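PDB 2CNQ: phosphoribosylaminoimidazole-succinocarboxamide synthase from Saccharomyces cerevisiae, which catalyses the ATP-dependent joining of L-aspartate to carboxyaminoimidazole ribotide (CAIR), giving SAICAR in the de novo purine pathway. Local coordinates for residues 115-120 and 180-185; 157-162 and 174-179; 6-11 and 99-104. All blocks are in the same frame, centred on the assembly; numbering follows the deposited sequence. Where two conformers were deposited one is given.

Overall arrangement
Along the chain contact 3 closes first, tying the loop before strand 14-17 to helix 96-102 beside the four-stranded antiparallel sheet. Contacts 1 and 2 follow and belong together, their centres about 8 Å apart: both use helix 176-183, and strands 113-122 and 153-159, which they reach, are neighbours in the five-stranded mixed sheet. Segments 157-162 and 174-179 both fall between the two segments of contact 1, and E118 N to S162 O, 2.8 Å, is a probable hydrogen bond joining the pair. Contact 3 lies about 33 Å from contact 1 and about 37 Å from contact 2, centre to centre, so the contacts sample two separate sheet regions of this monomeric enzyme.

Contact 1. Residues 115-120 and 180-185; sequences IPLEVI and AELVGE. Unlike the reference sequence in segment 180-185: E185 (reference Gly). With AMZ (aminoimidazole 4-carboxamide ribonucleotide), chain C.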
# COMPACT_ATOMS: atom_id res chain seq x y z
N ILE A 115 -2.30 -5.28 -13.55
CA ILE A 115 -1.32 -4.64 -14.39
C ILE A 115 -0.03 -4.82 -13.68
O ILE A 115 0.08 -4.52 -12.50
CB ILE A 115 -1.67 -3.18 -14.55
CG1 ILE A 115 -3.02 -3.05 -15.23
CG2 ILE A 115 -0.60 -2.47 -15.33
CD1 ILE A 115 -3.47 -1.63 -15.40
N PRO A 116 0.98 -5.35 -14.34
CA PRO A 116 2.15 -5.83 -13.66
C PRO A 116 3.15 -4.74 -13.35
O PRO A 116 4.29 -4.75 -13.78
CB PRO A 116 2.73 -6.82 -14.65
CG PRO A 116 2.37 -6.22 -15.95
CD PRO A 116 0.98 -5.78 -15.74
N LEU A 117 2.71 -3.77 -12.60
CA LEU A 117 3.52 -2.65 -12.19
C LEU A 117 3.20 -2.32 -10.78
O LEU A 117 2.07 -2.43 -10.36
CB LEU A 117 3.19 -1.41 -12.99
CG LEU A 117 3.42 -1.49 -14.48
CD1 LEU A 117 2.81 -0.30 -15.15
CD2 LEU A 117 4.89 -1.58 -14.77
N GLU A 118 4.18 -1.86 -10.06
CA GLU A 118 3.94 -1.10 -8.87
C GLU A 118 3.71 0.31 -9.34
O GLU A 118 4.59 0.94 -9.91
CB GLU A 118 5.10 -1.13 -7.93
CG GLU A 118 5.59 -2.47 -7.57
CD GLU A 118 4.62 -3.32 -6.81
OE1 GLU A 118 5.06 -4.42 -6.42
OE2 GLU A 118 3.46 -2.97 -6.57
N VAL A 119 2.51 0.78 -9.17
CA VAL A 119 2.10 2.06 -9.72
C VAL A 119 2.39 3.10 -8.68
O VAL A 119 1.54 3.50 -7.92
CB VAL A 119 0.66 2.00 -10.14
CG1 VAL A 119 0.21 3.33 -10.68
CG2 VAL A 119 0.46 0.91 -11.17
N ILE A 120 3.64 3.50 -8.64
CA ILE A 120 4.10 4.44 -7.67
C ILE A 120 3.91 5.82 -8.20
O ILE A 120 4.22 6.12 -9.34
CB ILE A 120 5.54 4.19 -7.34
CG1 ILE A 120 5.70 2.84 -6.71
CG2 ILE A 120 6.12 5.27 -6.47
CD1 ILE A 120 7.10 2.32 -6.77
N ALA A 180 5.64 1.05 -20.29
CA ALA A 180 4.83 0.93 -21.49
C ALA A 180 5.29 -0.25 -22.31
O ALA A 180 4.49 -0.86 -22.98
CB ALA A 180 4.91 2.18 -22.28
N GLU A 181 6.55 -0.60 -22.27
CA GLU A 181 6.98 -1.83 -22.88
C GLU A 181 6.29 -3.01 -22.27
O GLU A 181 5.93 -3.95 -22.96
CB GLU A 181 8.47 -2.00 -22.76
CG GLU A 181 9.24 -1.00 -23.52
CD GLU A 181 8.95 -1.03 -24.98
OE1 GLU A 181 8.97 -2.14 -25.56
OE2 GLU A 181 8.70 0.03 -25.58
N LEU A 182 6.12 -3.00 -20.97
CA LEU A 182 5.51 -4.09 -20.30
C LEU A 182 4.04 -4.16 -20.48
O LEU A 182 3.49 -5.23 -20.63
CB LEU A 182 5.82 -4.02 -18.83
CG LEU A 182 7.26 -4.14 -18.46
CD1 LEU A 182 7.41 -4.01 -16.97
CD2 LEU A 182 7.86 -5.42 -18.94
N VAL A 183 3.36 -3.03 -20.44
CA VAL A 183 1.93 -3.04 -20.34
C VAL A 183 1.20 -2.43 -21.50
O VAL A 183 -0.00 -2.47 -21.52
CB VAL A 183 1.42 -2.46 -19.04
CG1 VAL A 183 2.20 -3.06 -17.89
CG2 VAL A 183 1.50 -0.96 -19.03
N GLY A 184 1.94 -1.85 -22.43
CA GLY A 184 1.36 -1.21 -23.56
C GLY A 184 1.37 0.28 -23.41
O GLY A 184 1.23 0.79 -22.32
N GLU A 185 1.57 0.98 -24.51
CA GLU A 185 1.69 2.41 -24.44
C GLU A 185 0.42 3.08 -23.99
O GLU A 185 0.47 4.00 -23.21
CB GLU A 185 2.13 2.98 -25.77
CG GLU A 185 1.16 2.84 -26.91
CD GLU A 185 1.65 3.49 -28.16
OE1 GLU A 185 2.65 4.23 -28.12
OE2 GLU A 185 1.01 3.29 -29.18
O5 AMZ C . 4.93 -2.83 -1.67
C6 AMZ C . 5.67 -2.47 -2.56
N2 AMZ C . 6.19 -3.29 -3.46
C3A AMZ C . 6.01 -1.07 -2.71
C7A AMZ C . 5.62 -0.06 -1.89
N3 AMZ C . 4.80 -0.02 -0.82
N1 AMZ C . 6.81 -0.58 -3.68
C5 AMZ C . 6.89 0.72 -3.47
N AMZ C . 6.19 1.05 -2.37
C1 AMZ C . 6.00 2.39 -1.86
C2 AMZ C . 6.93 2.77 -0.76
C3 AMZ C . 7.00 4.26 -0.90
O2 AMZ C . 5.84 4.78 -0.29
O1 AMZ C . 6.42 2.33 0.48
O AMZ C . 6.31 3.25 -2.92
C AMZ C . 6.92 4.43 -2.41
C4 AMZ C . 8.24 4.66 -3.08
O3 AMZ C . 9.18 3.74 -2.55
P AMZ C . 10.71 3.90 -2.96
OP1 AMZ C . 10.82 3.49 -4.40
O4 AMZ C . 11.43 2.94 -2.04
OP2 AMZ C . 11.13 5.32 -2.78
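The ring of P116 takes V183 against its CG–CD side: V183 CG1 is 3.7 Å from P116 CD and equally close to CG, lying alongside that part of the ring. Farther along the segment E118 and I120 line the AMZ pocket: E118 OE1 comes within 3.4 Å of N2 of the AMZ carboxamide, while I120 CD1 lies 3.7 Å from C5 of the imidazole.

V183 is the hub of the apolar contact. With CG1 anti to its carbonyl carbon (chi1 -48°), that one methyl meets three residues, touching I115 CG2 at 3.8 Å nearly at right angles and L117 CD1 at 3.9 Å tip to tip. The other branch of L117 turns to the helix, CD2 lying 4.1 Å from L182 CD1. Proline suits the centre of an inverse gamma turn, because its ring holds phi near the -83° found here; L117 N bonds to I115 O at 2.7 Å across the turn. G184, with its positive phi, ends the helix.

Helix 176-183 thus packs against residues 115-117, on strand 113-122, which runs between strands 211-223 and 153-159; V191 of helix 185-209 covers I115 and V119.

Contact 2. Residues 157-162 and 174-179; sequences PIFTPS and ISPAQA
P161 and I174 join their backbones through one nearly straight hydrogen bond, I174 N to P161 O at 2.9 Å with an N-H...O angle of 173°, where the chain comes back after strand 153-159. P161 is at the centre of the side-chain contact, touching I174, P176 and A179. Its CD sits 3.6 Å above the plane of the F159 ring, over the centre, so the two rings of one segment form a single apolar surface. From the helix side A179 adds its methyl, CB lying 3.6 Å from P161 CG; so small a residue lets the helix come close to the proline. I174 holds CG1 between its own backbone N and carbonyl carbon (chi1 54°), which brings that carbon to 3.4 Å from P161 O. P176 meets F159 obliquely, CG approaching F159 CD1 at 4.1 Å, the two side chains lying alongside each other and pointing opposite ways.

Proline is at home in the first turn of a helix, where its missing N-H costs no bond, and S175 before it is the N-cap: S175 OG accepts from Q178 N at 2.8 Å. The neighbouring carbonyls of P161 and I174 are both met by H140 ND1, the former only weakly.

The start of helix 176-183 is thereby held near strand 153-159, an outermost strand of the mixed sheet, beyond which the side chain of S162 comes within about 5 Å of bound ADP and AMZ. A179 also touches L117 on strand 113-122, and F159 reaches A192 on helix 185-209.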
# COMPACT_ATOMS: atom_id res chain seq x y z
N PRO A 157 3.10 15.76 -9.31
CA PRO A 157 3.40 14.38 -8.94
C PRO A 157 3.73 13.58 -10.14
O PRO A 157 3.21 13.84 -11.22
CB PRO A 157 2.10 13.92 -8.31
CG PRO A 157 1.44 15.16 -7.88
CD PRO A 157 1.74 16.14 -8.97
N ILE A 158 4.57 12.59 -9.95
CA ILE A 158 5.05 11.82 -11.04
C ILE A 158 4.82 10.36 -10.84
O ILE A 158 5.03 9.79 -9.78
CB ILE A 158 6.49 12.11 -11.34
CG1 ILE A 158 7.41 11.95 -10.17
CG2 ILE A 158 6.58 13.53 -11.94
CD1 ILE A 158 8.84 12.03 -10.54
N PHE A 159 4.36 9.73 -11.91
CA PHE A 159 4.28 8.30 -12.01
C PHE A 159 5.66 7.75 -12.23
O PHE A 159 6.33 8.09 -13.17
CB PHE A 159 3.39 7.98 -13.18
CG PHE A 159 3.43 6.56 -13.61
CD1 PHE A 159 3.83 6.25 -14.89
CD2 PHE A 159 3.02 5.53 -12.80
CE1 PHE A 159 3.78 4.96 -15.35
CE2 PHE A 159 3.02 4.24 -13.25
CZ PHE A 159 3.39 3.97 -14.54
N THR A 160 6.06 6.87 -11.33
CA THR A 160 7.38 6.31 -11.35
C THR A 160 7.24 4.83 -11.11
O THR A 160 7.29 4.36 -9.99
CB THR A 160 8.29 6.97 -10.36
OG1 THR A 160 7.84 6.72 -9.04
CG2 THR A 160 8.37 8.44 -10.57
N PRO A 161 6.99 4.06 -12.13
CA PRO A 161 6.67 2.66 -11.93
C PRO A 161 7.83 1.86 -11.50
O PRO A 161 8.95 2.16 -11.80
CB PRO A 161 6.17 2.22 -13.29
CG PRO A 161 6.86 3.15 -14.23
CD PRO A 161 6.93 4.47 -13.53
N SER A 162 7.52 0.76 -10.84
CA SER A 162 8.48 -0.27 -10.65
C SER A 162 7.89 -1.56 -11.12
O SER A 162 6.70 -1.73 -11.24
CB SER A 162 8.91 -0.31 -9.20
OG SER A 162 8.07 -1.13 -8.49
N ILE A 174 11.57 1.45 -12.91
CA ILE A 174 11.65 1.52 -14.33
C ILE A 174 11.05 2.82 -14.78
O ILE A 174 10.26 3.45 -14.11
CB ILE A 174 10.96 0.33 -14.99
CG1 ILE A 174 9.53 0.16 -14.55
CG2 ILE A 174 11.77 -0.91 -14.80
CD1 ILE A 174 8.75 -0.76 -15.37
N SER A 175 11.42 3.21 -15.97
CA SER A 175 10.84 4.39 -16.55
C SER A 175 9.44 4.12 -16.96
O SER A 175 9.05 3.00 -17.23
CB SER A 175 11.65 4.78 -17.76
OG SER A 175 11.49 3.80 -18.74
N PRO A 176 8.67 5.18 -17.14
CA PRO A 176 7.40 5.03 -17.78
C PRO A 176 7.50 4.39 -19.13
O PRO A 176 6.65 3.60 -19.49
CB PRO A 176 6.87 6.44 -17.82
CG PRO A 176 7.50 7.09 -16.63
CD PRO A 176 8.87 6.53 -16.61
N ALA A 177 8.56 4.68 -19.86
CA ALA A 177 8.70 4.06 -21.15
C ALA A 177 8.84 2.57 -21.02
O ALA A 177 8.26 1.82 -21.77
CB ALA A 177 9.87 4.65 -21.86
N GLN A 178 9.62 2.12 -20.06
CA GLN A 178 9.74 0.69 -19.86
C GLN A 178 8.46 0.10 -19.37
O GLN A 178 8.09 -0.98 -19.76
CB GLN A 178 10.89 0.41 -18.94
CG GLN A 178 11.07 -1.05 -18.61
CD GLN A 178 11.32 -1.90 -19.80
OE1 GLN A 178 12.11 -1.55 -20.67
NE2 GLN A 178 10.75 -3.08 -19.79
N ALA A 179 7.73 0.82 -18.54
CA ALA A 179 6.45 0.34 -18.13
C ALA A 179 5.56 0.14 -19.33
O ALA A 179 4.84 -0.82 -19.40
CB ALA A 179 5.82 1.28 -17.17

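Contact 3. Residues 6-11 and 99-104; sequences TELDGI and KTQLED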
# COMPACT_ATOMS: atom_id res chain seq x y z
N THR A 6 -2.90 -16.84 8.83
CA THR A 6 -4.23 -17.38 8.93
C THR A 6 -4.19 -18.87 8.74
O THR A 6 -3.44 -19.38 7.94
CB THR A 6 -5.19 -16.73 7.96
OG1 THR A 6 -4.80 -16.97 6.62
CG2 THR A 6 -5.34 -15.27 8.20
N GLU A 7 -5.04 -19.54 9.48
CA GLU A 7 -5.13 -20.98 9.48
C GLU A 7 -6.58 -21.30 9.31
O GLU A 7 -7.35 -21.29 10.24
CB GLU A 7 -4.61 -21.55 10.75
CG GLU A 7 -3.13 -21.32 10.93
CD GLU A 7 -2.27 -22.13 10.02
OE1 GLU A 7 -1.05 -21.97 10.12
OE2 GLU A 7 -2.77 -22.94 9.24
N LEU A 8 -6.94 -21.57 8.08
CA LEU A 8 -8.32 -21.79 7.73
C LEU A 8 -8.64 -23.23 7.48
O LEU A 8 -9.71 -23.55 7.04
CB LEU A 8 -8.76 -20.94 6.56
CG LEU A 8 -8.60 -19.44 6.76
CD1 LEU A 8 -9.30 -18.72 5.63
CD2 LEU A 8 -9.09 -18.95 8.08
N ASP A 9 -7.71 -24.12 7.80
CA ASP A 9 -8.01 -25.54 7.81
C ASP A 9 -8.59 -26.03 6.52
O ASP A 9 -9.41 -26.94 6.48
CB ASP A 9 -8.91 -25.89 8.98
CG ASP A 9 -8.20 -25.73 10.29
OD1 ASP A 9 -7.01 -26.06 10.35
OD2 ASP A 9 -8.80 -25.27 11.25
N GLY A 10 -8.12 -25.46 5.44
CA GLY A 10 -8.51 -25.91 4.15
C GLY A 10 -9.89 -25.54 3.76
O GLY A 10 -10.38 -26.02 2.77
N ILE A 11 -10.56 -24.67 4.51
CA ILE A 11 -11.92 -24.35 4.21
C ILE A 11 -12.04 -23.67 2.88
O ILE A 11 -12.99 -23.88 2.17
CB ILE A 11 -12.50 -23.55 5.33
CG1 ILE A 11 -12.65 -24.46 6.55
CG2 ILE A 11 -13.83 -22.95 4.96
CD1 ILE A 11 -12.82 -23.69 7.81
N LYS A 99 -13.21 -16.76 12.54
CA LYS A 99 -13.66 -15.40 12.48
C LYS A 99 -12.68 -14.47 13.14
O LYS A 99 -12.45 -13.38 12.67
CB LYS A 99 -15.03 -15.29 13.06
CG LYS A 99 -15.62 -13.96 12.78
CD LYS A 99 -17.02 -13.86 13.28
CE LYS A 99 -17.66 -12.63 12.75
NZ LYS A 99 -18.82 -12.33 13.62
N THR A 100 -12.09 -14.89 14.22
CA THR A 100 -11.15 -14.03 14.89
C THR A 100 -9.93 -13.77 14.04
O THR A 100 -9.27 -12.78 14.23
CB THR A 100 -10.75 -14.59 16.21
OG1 THR A 100 -10.19 -15.87 15.99
CG2 THR A 100 -11.88 -14.62 17.19
N GLN A 101 -9.62 -14.67 13.15
CA GLN A 101 -8.50 -14.50 12.28
C GLN A 101 -8.80 -13.66 11.07
O GLN A 101 -7.87 -13.32 10.32
CB GLN A 101 -8.05 -15.84 11.75
CG GLN A 101 -7.65 -16.80 12.79
CD GLN A 101 -7.11 -18.02 12.14
OE1 GLN A 101 -6.06 -17.96 11.52
NE2 GLN A 101 -7.85 -19.11 12.18
N LEU A 102 -10.07 -13.41 10.82
CA LEU A 102 -10.47 -12.78 9.60
C LEU A 102 -11.13 -11.45 9.80
O LEU A 102 -11.06 -10.60 8.95
CB LEU A 102 -11.43 -13.70 8.87
CG LEU A 102 -10.82 -15.02 8.43
CD1 LEU A 102 -11.89 -15.88 7.85
CD2 LEU A 102 -9.71 -14.78 7.44
N GLU A 103 -11.84 -11.29 10.89
CA GLU A 103 -12.68 -10.14 11.01
C GLU A 103 -11.84 -8.88 11.02
O GLU A 103 -10.78 -8.82 11.61
CB GLU A 103 -13.56 -10.24 12.23
CG GLU A 103 -12.79 -10.22 13.53
CD GLU A 103 -13.62 -10.63 14.71
OE1 GLU A 103 -14.84 -10.78 14.58
OE2 GLU A 103 -13.03 -10.83 15.78
N ASP A 104 -12.36 -7.88 10.35
CA ASP A 104 -11.81 -6.54 10.27
C ASP A 104 -10.55 -6.42 9.50
O ASP A 104 -10.08 -5.31 9.30
CB ASP A 104 -11.64 -5.93 11.65
CG ASP A 104 -12.93 -5.81 12.35
OD1 ASP A 104 -13.02 -6.25 13.49
OD2 ASP A 104 -13.85 -5.26 11.72
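The side-chain amide of Q101 pairs with the backbone of E7 much as a peptide group would. Its OE1 accepts from E7 N at 2.8 Å, with an N-H...O angle of 154°, and its NE2 donates to E7 O at 3.0 Å. The second bond is fairly straight, but NE2 stands above the plane of the E7 carbonyl, 39° out of it, and so misses the lone-pair directions. Two bonds to one residue fix the rotation of the amide, and a further one from NE2 to K97 O ties it back to its own helix. Glutamine suits the place because it carries both a donor and an acceptor on an arm long enough to cross: its chain runs extended beyond CG (chi2 -175°) from helix 96-102.

Around this pairing the packing closes in. T6 CA lies 3.2 Å from Q101 OE1, and T6 CG2 rests 3.8 Å from Q101 O, a buried carbonyl oxygen with no partner in the model. The hydroxyl of T6 turns elsewhere, bonded to D22 OD1 and Y24 OH. Farther along, the ends of L8 and L102 meet, L8 CD2 to L102 CD1 at 4.2 Å, and both side chains also lie on L32 of strand 30-35, a place where apolar leucines fit.

A type I' turn from L8 to I11 follows, closed by I11 N to L8 O at 2.9 Å; G10 readily adopts the positive phi that this turn needs, and D9, also at positive phi, bonds through OD2 to Y98 OH. A glutamine amide thus bonds both the N-H and the C=O of one backbone residue, as a neighbouring strand's peptides would, joining the N-terminal loop, extended at T6 and E7, to helix 96-102 just ahead of strand 14-17 of the four-stranded antiparallel sheet.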